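Local structure of uncharacterized conserved protein of COG5135 (Nostoc punctiforme, 2I51) at residues N53-K65 against E116-P130. The protein binds flavin mononucleotide and is related to pyridoxamine 5'-phosphate oxidase, so it probably works as a flavin-dependent oxidoreductase whose substrate is not established. Sequence-based numbering, arbitrary orientation. Where two conformers were deposited one is given.
Sequences NQLRFITDTRSAK and ELSDAARLQFGWPYP. With FMN (flavin mononucleotide), chain C; EDO (1,2-ethanediol), chain N; EDO (1,2-ethanediol), chain I; EDO (1,2-ethanediol), chain U.
The FMN-binding strand 55-60 of a pyridoxamine 5'-phosphate oxidase-like domain, with its type I turn Asp60-Ser63, meets the residues on both sides of the short helix 119-123, Glu116 and Leu117 before it and Phe125 to Pro130 after it. Arg62 is bent at chi3 (-59°), which turns its guanidinium back onto Asp60: NE and NH2 bond side-on to OD1 and OD2 in a salt bridge. NH2 is shared: with NH1 it also bonds Trp127 O end-on, each nitrogen 3.0 Å from that oxygen; NH1 arrives in the carbonyl plane, whereas NH2 stands above it. Pro130 CD sits 3.7 Å from Arg62 CZ, over one guanidinium face, and Arg62 CB lies over the Tyr129 ring, 4.0 Å from its centroid, a CH-pi contact. With an alanine in place of Arg62, Asp60 would probably lose its charge partner and Trp127 O the two N-H donors just described, loosening the loop from the turn. Phe125 offers its ring edge to the strand, CE1 lying 3.5 Å from Thr59 O and CE2 3.9 Å from Ile58 CD1; that methyl also meets Leu117 CD2 tip to tip. Farther along, Arg56 NH1 and NH2 form an end-on salt bridge to the single atom Glu116 OE1, the former at 2.9 Å, while NH2 also bonds Arg46 O. The strand and the start of helix 64-71 bind FMN directly: Ile58 O accepts from flavin N3 at 2.9 Å, Thr59 OG1 donates to O2, and Lys65 NZ hydrogen-bonds O1P of the phosphate. Asp60 OD1 also accepts from Arg62 N in an Asx turn, so one carboxylate holds both backbone and guanidinium of Arg62, fixing the turn that leads into the phosphate-binding residues, and its negative charge probably offsets that of the guanidinium.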
# COMPACT_ATOMS: atom_id res chain seq x y z
N ASN A 53 13.22 -15.57 -8.49
CA ASN A 53 11.89 -14.94 -8.48
C ASN A 53 11.77 -13.83 -7.41
O ASN A 53 10.66 -13.36 -7.09
CB ASN A 53 10.80 -15.99 -8.29
CG ASN A 53 10.74 -16.96 -9.42
OD1 ASN A 53 10.46 -16.59 -10.55
ND2 ASN A 53 11.07 -18.24 -9.13
N GLN A 54 12.90 -13.35 -6.91
CA GLN A 54 12.92 -12.26 -5.94
C GLN A 54 12.83 -10.91 -6.59
O GLN A 54 13.48 -10.62 -7.58
CB GLN A 54 14.15 -12.33 -5.07
CG GLN A 54 14.21 -13.65 -4.34
CD GLN A 54 14.89 -13.55 -2.98
OE1 GLN A 54 14.48 -12.78 -2.15
NE2 GLN A 54 15.84 -14.43 -2.72
N LEU A 55 12.02 -10.05 -6.00
CA LEU A 55 11.92 -8.64 -6.44
C LEU A 55 12.93 -7.77 -5.70
O LEU A 55 13.10 -7.95 -4.48
CB LEU A 55 10.52 -8.09 -6.13
CG LEU A 55 9.34 -8.73 -6.86
CD1 LEU A 55 8.94 -10.15 -6.33
CD2 LEU A 55 8.15 -7.78 -6.68
N ARG A 56 13.54 -6.83 -6.43
CA ARG A 56 14.55 -5.89 -5.91
C ARG A 56 13.98 -4.53 -5.65
O ARG A 56 13.25 -3.95 -6.47
CB ARG A 56 15.70 -5.71 -6.93
CG ARG A 56 16.40 -6.92 -7.31
CD ARG A 56 17.70 -6.59 -8.06
NE ARG A 56 17.46 -5.79 -9.25
CZ ARG A 56 18.41 -5.25 -10.01
NH1 ARG A 56 19.72 -5.44 -9.76
NH2 ARG A 56 18.05 -4.48 -11.03
N PHE A 57 14.38 -3.97 -4.48
CA PHE A 57 14.12 -2.60 -4.12
C PHE A 57 15.40 -2.08 -3.43
O PHE A 57 16.27 -2.88 -3.04
CB PHE A 57 12.99 -2.53 -3.11
CG PHE A 57 11.77 -3.27 -3.55
CD1 PHE A 57 10.85 -2.65 -4.34
CD2 PHE A 57 11.57 -4.57 -3.19
CE1 PHE A 57 9.74 -3.34 -4.78
CE2 PHE A 57 10.45 -5.27 -3.58
CZ PHE A 57 9.53 -4.62 -4.41
N ILE A 58 15.46 -0.77 -3.24
CA ILE A 58 16.50 -0.14 -2.44
C ILE A 58 15.87 0.65 -1.33
O ILE A 58 14.71 1.11 -1.45
CB ILE A 58 17.42 0.75 -3.30
CG1 ILE A 58 16.74 2.03 -3.77
CG2 ILE A 58 18.03 -0.07 -4.42
CD1 ILE A 58 17.60 2.99 -4.65
N THR A 59 16.62 0.81 -0.25
CA THR A 59 16.17 1.62 0.88
C THR A 59 17.36 2.06 1.68
O THR A 59 18.47 1.52 1.53
CB THR A 59 15.09 0.94 1.72
OG1 THR A 59 14.33 1.92 2.44
CG2 THR A 59 15.69 -0.11 2.65
N ASP A 60 17.15 3.05 2.53
CA ASP A 60 18.19 3.59 3.40
C ASP A 60 18.18 2.88 4.75
O ASP A 60 17.11 2.67 5.34
CB ASP A 60 17.92 5.09 3.56
CG ASP A 60 19.08 5.88 4.10
OD1 ASP A 60 19.63 5.54 5.16
OD2 ASP A 60 19.43 6.87 3.43
N THR A 61 19.36 2.51 5.28
CA THR A 61 19.45 1.85 6.59
C THR A 61 18.89 2.75 7.70
O THR A 61 18.54 2.24 8.78
CB THR A 61 20.89 1.49 7.03
OG1 THR A 61 21.66 2.69 7.08
CG2 THR A 61 21.55 0.52 6.06
N ARG A 62 18.87 4.06 7.48
CA ARG A 62 18.40 5.02 8.48
C ARG A 62 16.89 5.12 8.52
O ARG A 62 16.34 5.74 9.44
CB ARG A 62 18.97 6.42 8.18
CG ARG A 62 20.48 6.45 8.27
CD ARG A 62 21.05 7.78 7.79
NE ARG A 62 20.71 8.06 6.42
CZ ARG A 62 20.83 9.24 5.82
NH1 ARG A 62 21.37 10.27 6.46
NH2 ARG A 62 20.44 9.39 4.56
N SER A 63 16.21 4.54 7.53
CA SER A 63 14.74 4.63 7.51
C SER A 63 14.08 3.69 8.54
O SER A 63 14.63 2.68 9.00
CB SER A 63 14.21 4.37 6.13
OG SER A 63 14.40 3.02 5.79
N ALA A 64 12.86 4.05 8.95
CA ALA A 64 12.15 3.25 9.90
C ALA A 64 11.92 1.82 9.47
O ALA A 64 11.94 0.89 10.31
CB ALA A 64 10.78 3.89 10.20
N LYS A 65 11.69 1.61 8.17
CA LYS A 65 11.34 0.29 7.70
C LYS A 65 12.53 -0.65 7.92
O LYS A 65 12.34 -1.83 8.06
CB LYS A 65 10.95 0.27 6.23
CG LYS A 65 12.12 0.34 5.21
CD LYS A 65 11.64 0.45 3.79
CE LYS A 65 11.17 1.83 3.42
NZ LYS A 65 12.09 2.98 3.82
N GLU A 116 23.91 0.16 -10.93
CA GLU A 116 22.87 0.31 -11.93
C GLU A 116 22.01 1.53 -11.73
O GLU A 116 21.25 1.95 -12.65
CB GLU A 116 22.00 -0.98 -11.91
CG GLU A 116 22.74 -2.16 -12.47
CD GLU A 116 22.20 -3.56 -12.13
OE1 GLU A 116 21.12 -3.66 -11.52
OE2 GLU A 116 22.88 -4.56 -12.51
N LEU A 117 22.04 2.10 -10.55
CA LEU A 117 21.28 3.29 -10.28
C LEU A 117 21.71 4.51 -11.09
O LEU A 117 22.84 4.59 -11.57
CB LEU A 117 21.37 3.66 -8.81
CG LEU A 117 20.84 2.63 -7.81
CD1 LEU A 117 21.06 3.19 -6.41
CD2 LEU A 117 19.37 2.30 -8.03
N SER A 118 20.81 5.50 -11.22
CA SER A 118 21.27 6.78 -11.67
C SER A 118 22.08 7.56 -10.62
O SER A 118 22.02 7.29 -9.42
CB SER A 118 20.07 7.67 -12.07
OG SER A 118 19.28 7.89 -10.91
N ASP A 119 22.80 8.59 -11.06
CA ASP A 119 23.44 9.50 -10.11
C ASP A 119 22.44 10.08 -9.15
O ASP A 119 22.71 10.20 -7.98
CB ASP A 119 24.21 10.63 -10.82
CG ASP A 119 25.50 10.18 -11.46
OD1 ASP A 119 26.14 9.21 -10.96
OD2 ASP A 119 25.93 10.86 -12.42
N ALA A 120 21.28 10.48 -9.66
CA ALA A 120 20.26 11.08 -8.78
C ALA A 120 19.85 10.15 -7.64
O ALA A 120 19.68 10.58 -6.48
CB ALA A 120 19.01 11.50 -9.63
N ALA A 121 19.68 8.88 -7.98
CA ALA A 121 19.24 7.91 -7.04
C ALA A 121 20.35 7.67 -6.01
O ALA A 121 20.08 7.60 -4.82
CB ALA A 121 18.80 6.60 -7.72
N ARG A 122 21.61 7.56 -6.46
CA ARG A 122 22.70 7.41 -5.46
C ARG A 122 22.85 8.61 -4.54
O ARG A 122 23.13 8.47 -3.36
CB ARG A 122 24.03 7.12 -6.14
CG ARG A 122 24.17 5.71 -6.73
CD ARG A 122 25.57 5.43 -7.25
NE ARG A 122 25.85 6.12 -8.52
CZ ARG A 122 25.52 5.62 -9.70
NH1 ARG A 122 25.05 4.39 -9.84
NH2 ARG A 122 25.67 6.39 -10.77
N LEU A 123 22.65 9.82 -5.11
CA LEU A 123 22.84 11.08 -4.37
C LEU A 123 21.92 11.13 -3.14
O LEU A 123 22.30 11.65 -2.09
CB LEU A 123 22.56 12.31 -5.28
CG LEU A 123 23.66 12.84 -6.23
CD1 LEU A 123 23.09 13.75 -7.30
CD2 LEU A 123 24.74 13.60 -5.47
N GLN A 124 20.72 10.59 -3.24
CA GLN A 124 19.77 10.65 -2.12
C GLN A 124 20.26 9.97 -0.87
O GLN A 124 19.85 10.32 0.22
CB GLN A 124 18.41 10.06 -2.50
CG GLN A 124 17.68 10.76 -3.57
CD GLN A 124 16.18 10.39 -3.63
OE1 GLN A 124 15.66 9.67 -2.77
NE2 GLN A 124 15.49 10.92 -4.62
N PHE A 125 21.17 9.00 -1.01
CA PHE A 125 21.71 8.35 0.17
C PHE A 125 22.65 9.28 0.96
O PHE A 125 22.97 8.99 2.11
CB PHE A 125 22.38 7.02 -0.23
CG PHE A 125 21.35 6.00 -0.66
CD1 PHE A 125 20.72 5.19 0.27
CD2 PHE A 125 20.91 5.96 -1.98
CE1 PHE A 125 19.74 4.34 -0.09
CE2 PHE A 125 19.90 5.12 -2.35
CZ PHE A 125 19.29 4.29 -1.39
N GLY A 126 23.01 10.43 0.37
CA GLY A 126 23.78 11.45 1.07
C GLY A 126 22.96 12.55 1.70
O GLY A 126 23.52 13.49 2.29
N TRP A 127 21.65 12.43 1.63
CA TRP A 127 20.74 13.42 2.24
C TRP A 127 20.72 13.30 3.77
O TRP A 127 21.15 12.31 4.34
CB TRP A 127 19.33 13.24 1.69
CG TRP A 127 19.13 13.71 0.28
CD1 TRP A 127 20.06 14.26 -0.56
CD2 TRP A 127 17.91 13.67 -0.44
NE1 TRP A 127 19.48 14.54 -1.77
CE2 TRP A 127 18.15 14.19 -1.72
CE3 TRP A 127 16.62 13.23 -0.12
CZ2 TRP A 127 17.17 14.31 -2.67
CZ3 TRP A 127 15.65 13.32 -1.08
CH2 TRP A 127 15.92 13.88 -2.34
N PRO A 128 20.29 14.37 4.45
CA PRO A 128 20.25 14.28 5.90
C PRO A 128 19.29 13.24 6.44
O PRO A 128 18.46 12.74 5.70
CB PRO A 128 19.84 15.70 6.34
CG PRO A 128 19.37 16.38 5.16
CD PRO A 128 19.91 15.69 3.93
N TYR A 129 19.46 12.92 7.72
CA TYR A 129 18.83 11.79 8.38
C TYR A 129 17.29 11.82 8.22
O TYR A 129 16.64 12.74 8.68
CB TYR A 129 19.18 11.78 9.86
CG TYR A 129 19.13 10.42 10.48
CD1 TYR A 129 17.93 9.78 10.71
CD2 TYR A 129 20.29 9.77 10.85
CE1 TYR A 129 17.88 8.52 11.29
CE2 TYR A 129 20.25 8.50 11.43
CZ TYR A 129 19.04 7.89 11.64
OH TYR A 129 18.96 6.64 12.21
N PRO A 130 16.74 10.82 7.54
CA PRO A 130 15.31 10.83 7.27
C PRO A 130 14.48 10.89 8.54
O PRO A 130 14.80 10.21 9.54
CB PRO A 130 15.07 9.51 6.55
CG PRO A 130 16.17 8.65 6.92
CD PRO A 130 17.37 9.59 7.04
N1 FMN C . 11.58 4.80 -0.26
C2 FMN C . 12.52 3.84 -0.31
O2 FMN C . 13.12 3.46 0.69
N3 FMN C . 12.79 3.23 -1.52
C4 FMN C . 12.16 3.57 -2.68
O4 FMN C . 12.31 2.90 -3.76
C4A FMN C . 11.19 4.56 -2.63
N5 FMN C . 10.53 4.97 -3.78
C5A FMN C . 9.42 5.83 -3.64
C6 FMN C . 8.68 6.16 -4.75
C7 FMN C . 7.58 7.03 -4.69
C7M FMN C . 6.65 7.16 -5.87
C8 FMN C . 7.29 7.60 -3.45
C8M FMN C . 5.96 8.35 -3.26
C9 FMN C . 8.05 7.29 -2.32
C9A FMN C . 9.14 6.44 -2.42
N10 FMN C . 9.93 6.13 -1.33
C10 FMN C . 10.89 5.17 -1.40
C1' FMN C . 9.76 6.87 -0.01
C2' FMN C . 8.91 5.99 0.92
O2' FMN C . 7.55 5.92 0.44
C3' FMN C . 8.96 6.43 2.40
O3' FMN C . 8.61 7.80 2.45
C4' FMN C . 10.40 6.24 2.90
O4' FMN C . 11.03 5.04 2.45
C5' FMN C . 10.34 6.18 4.42
O5' FMN C . 9.53 5.08 4.81
P FMN C . 9.72 4.41 6.22
O1P FMN C . 11.00 3.66 6.29
O2P FMN C . 9.69 5.58 7.25
O3P FMN C . 8.51 3.57 6.47
C1 EDO N . 16.36 1.45 11.08
O1 EDO N . 14.97 1.62 11.36
C2 EDO N . 17.04 2.78 11.28
O2 EDO N . 18.40 2.56 11.68
C1 EDO I . 16.25 6.19 -0.34
O1 EDO I . 17.10 7.10 -1.07
C2 EDO I . 15.83 5.05 -1.26
O2 EDO I . 15.83 5.42 -2.66
C1 EDO U . 11.30 8.55 8.77
O1 EDO U . 12.17 8.03 9.80
C2 EDO U . 11.78 7.84 7.54
O2 EDO U . 11.92 6.56 8.06
O HOH W 1 17.93 7.96 1.57